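Long-range contact in putative Endoribonuclease L-PSP (Entamoeba histolytica, PDB 3M1X), which is of unproven function but belongs to the RutC (YjgF/YER057c/UK114) family and may act as a deaminase: residues 25-30 with 39-44. Numbering follows the deposited sequence.
Sequences LTVVAS and AYSQAI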
ATOM      1  N   LEU A  25     -10.048   1.205  18.179  1.00 11.79           N
ATOM      2  CA  LEU A  25      -8.695   0.972  17.792  1.00 10.60           C
ATOM      3  C   LEU A  25      -7.914   0.504  18.952  1.00 11.06           C
ATOM      4  O   LEU A  25      -8.035   1.085  20.038  1.00 15.71           O
ATOM      5  CB  LEU A  25      -8.072   2.239  17.177  1.00 10.34           C
ATOM      6  CG  LEU A  25      -8.544   2.757  15.809  1.00 13.39           C
ATOM      7  CD1 LEU A  25      -9.862   3.112  15.688  1.00 19.89           C
ATOM      8  CD2 LEU A  25      -7.680   3.819  15.286  1.00 15.36           C
ATOM      9  N   THR A  26      -7.119  -0.533  18.787  1.00  8.60           N
ATOM     10  CA  THR A  26      -6.215  -0.986  19.854  1.00  8.95           C
ATOM     11  C   THR A  26      -4.769  -0.904  19.320  1.00  6.93           C
ATOM     12  O   THR A  26      -4.454  -1.457  18.257  1.00  7.88           O
ATOM     13  CB  THR A  26      -6.527  -2.396  20.257  1.00 10.07           C
ATOM     14  OG1 THR A  26      -7.886  -2.503  20.683  1.00 15.30           O
ATOM     15  CG2 THR A  26      -5.655  -2.840  21.420  1.00 13.67           C
ATOM     16  N   VAL A  27      -3.927  -0.291  20.092  1.00  6.75           N
ATOM     17  CA  VAL A  27      -2.507  -0.217  19.789  1.00  7.02           C
ATOM     18  C   VAL A  27      -1.836  -1.507  20.142  1.00  7.49           C
ATOM     19  O   VAL A  27      -2.014  -2.036  21.272  1.00  8.40           O
ATOM     20  CB  VAL A  27      -1.877   0.961  20.566  1.00  7.26           C
ATOM     21  CG1 VAL A  27      -0.398   0.985  20.422  1.00  9.41           C
ATOM     22  CG2 VAL A  27      -2.456   2.285  20.045  1.00  9.85           C
ATOM     23  N   VAL A  28      -1.011  -2.043  19.262  1.00  6.02           N
ATOM     24  CA  VAL A  28      -0.196  -3.238  19.473  1.00  6.08           C
ATOM     25  C   VAL A  28       1.215  -2.762  19.732  1.00  6.33           C
ATOM     26  O   VAL A  28       1.783  -2.020  18.943  1.00  6.80           O
ATOM     27  CB  VAL A  28      -0.276  -4.095  18.212  1.00  6.20           C
ATOM     28  CG1 VAL A  28       0.613  -5.409  18.413  1.00  7.59           C
ATOM     29  CG2 VAL A  28      -1.711  -4.494  17.891  1.00  7.53           C
ATOM     30  N   ALA A  29       1.823  -3.229  20.852  1.00  6.99           N
ATOM     31  CA  ALA A  29       3.193  -2.859  21.193  1.00  7.85           C
ATOM     32  C   ALA A  29       3.863  -4.116  21.754  1.00  8.64           C
ATOM     33  O   ALA A  29       3.814  -4.378  22.967  1.00 13.01           O
ATOM     34  CB  ALA A  29       3.184  -1.726  22.210  1.00  9.64           C
ATOM     35  N   SER A  30       4.496  -4.903  20.955  1.00  7.50           N
ATOM     36  CA  SER A  30       5.286  -6.016  21.414  1.00  7.51           C
ATOM     37  C   SER A  30       6.624  -5.554  21.960  1.00  7.24           C
ATOM     38  O   SER A  30       7.346  -4.792  21.321  1.00  8.63           O
ATOM     39  CB  SER A  30       5.599  -6.891  20.220  1.00  8.08           C
ATOM     40  OG  SER A  30       6.563  -7.886  20.546  1.00  8.20           O
ATOM     41  N   ALA A  39       5.879   8.640  15.802  1.00 11.38           N
ATOM     42  CA  ALA A  39       4.552   9.018  15.392  1.00  9.76           C
ATOM     43  C   ALA A  39       3.700   7.847  14.886  1.00  9.09           C
ATOM     44  O   ALA A  39       2.764   8.070  14.196  1.00 11.04           O
ATOM     45  CB  ALA A  39       4.574  10.159  14.387  1.00 15.63           C
ATOM     46  N   TYR A  40       4.043   6.642  15.231  1.00  9.72           N
ATOM     47  CA  TYR A  40       3.359   5.458  14.717  1.00  8.17           C
ATOM     48  C   TYR A  40       3.304   4.402  15.782  1.00  7.33           C
ATOM     49  O   TYR A  40       4.004   4.432  16.791  1.00  8.58           O
ATOM     50  CB  TYR A  40       4.073   4.942  13.462  1.00  9.33           C
ATOM     51  CG  TYR A  40       5.520   4.585  13.717  1.00 10.89           C
ATOM     52  CD1 TYR A  40       5.864   3.308  14.143  1.00 14.04           C
ATOM     53  CD2 TYR A  40       6.545   5.497  13.638  1.00 15.75           C
ATOM     54  CE1 TYR A  40       7.172   2.991  14.480  1.00 15.15           C
ATOM     55  CE2 TYR A  40       7.840   5.189  14.040  1.00 17.07           C
ATOM     56  CZ  TYR A  40       8.075   3.929  14.461  1.00 18.16           C
ATOM     57  OH  TYR A  40       9.352   3.562  14.835  1.00 23.84           O
ATOM     58  N   SER A  41       2.431   3.418  15.563  1.00  5.85           N
ATOM     59  CA  SER A  41       2.337   2.211  16.324  1.00  5.74           C
ATOM     60  C   SER A  41       2.804   1.017  15.543  1.00  5.96           C
ATOM     61  O   SER A  41       2.693   1.039  14.317  1.00  7.12           O
ATOM     62  CB  SER A  41       0.893   1.984  16.759  1.00  6.69           C
ATOM     63  OG  SER A  41       0.394   3.014  17.536  1.00  6.84           O
ATOM     64  N   GLN A  42       3.288  -0.019  16.197  1.00  5.79           N
ATOM     65  CA  GLN A  42       3.679  -1.238  15.472  1.00  5.50           C
ATOM     66  C   GLN A  42       2.553  -1.771  14.633  1.00  5.16           C
ATOM     67  O   GLN A  42       2.756  -2.246  13.515  1.00  5.84           O
ATOM     68  CB  GLN A  42       4.116  -2.320  16.437  1.00  5.69           C
ATOM     69  CG  GLN A  42       5.394  -1.995  17.204  1.00  6.88           C
ATOM     70  CD  GLN A  42       5.696  -3.089  18.236  1.00  6.87           C
ATOM     71  OE1 GLN A  42       4.901  -4.000  18.395  1.00  7.84           O
ATOM     72  NE2 GLN A  42       6.790  -2.963  18.967  1.00  8.38           N
ATOM     73  N   ALA A  43       1.361  -1.781  15.187  1.00  4.95           N
ATOM     74  CA  ALA A  43       0.138  -2.195  14.499  1.00  4.95           C
ATOM     75  C   ALA A  43      -1.061  -1.628  15.207  1.00  4.73           C
ATOM     76  O   ALA A  43      -0.956  -1.222  16.385  1.00  5.58           O
ATOM     77  CB  ALA A  43       0.041  -3.753  14.416  1.00  5.65           C
ATOM     78  N   ILE A  44      -2.179  -1.572  14.511  1.00  4.75           N
ATOM     79  CA  ILE A  44      -3.446  -1.176  15.039  1.00  4.88           C
ATOM     80  C   ILE A  44      -4.439  -2.272  14.743  1.00  5.28           C
ATOM     81  O   ILE A  44      -4.530  -2.746  13.609  1.00  5.86           O
ATOM     82  CB  ILE A  44      -3.954   0.140  14.439  1.00  5.41           C
ATOM     83  CG1 ILE A  44      -3.016   1.307  14.796  1.00  6.12           C
ATOM     84  CG2 ILE A  44      -5.414   0.448  14.815  1.00  7.08           C
ATOM     85  CD1 ILE A  44      -3.075   1.739  16.285  1.00  7.82           C
TER
HETATM   86  O   HOH W   1       3.325   0.137  19.032  1.00  9.76           O
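Gln42 reaches across to Ser30 where two antiparallel strands, 25-28 and 43-46, part company at the edge of the mixed sheet in this trimeric RutC-family fold. Its carboxamide holds the backbone of Ser30 at both ends: OE1 accepts from Ser30 N at 2.7 Å, with that donor tilted 33° from the carbonyl plane, while NE2 gives a nearly straight bond to Ser30 O at 3.0 Å, directed onto a lone pair. Chi2 at 175° stretches the chain to span the gap, and a second bond from NE2 to Pro34 O further fixes the flip of the amide. The tight side lies beside helix 70-87, where Val28 CB packs on Ala43 CB at 3.8 Å and Val84 covers Gln42 and Ala43. On the other face, exposed Val27 lays CG2 against CD1 of Ile44, which is buried next to the second subunit. There Leu25 CB meets Ile44 CG2 at 4.0 Å, and Ser41 OG, beside Val27 CG1, bonds to Lys123 O of the second subunit. Val28 N pairs with Ala43 O, but its carbonyl turns to a bridging water, which donates to Val28 O at 2.7 Å and accepts from Gln42 N at 2.8 Å.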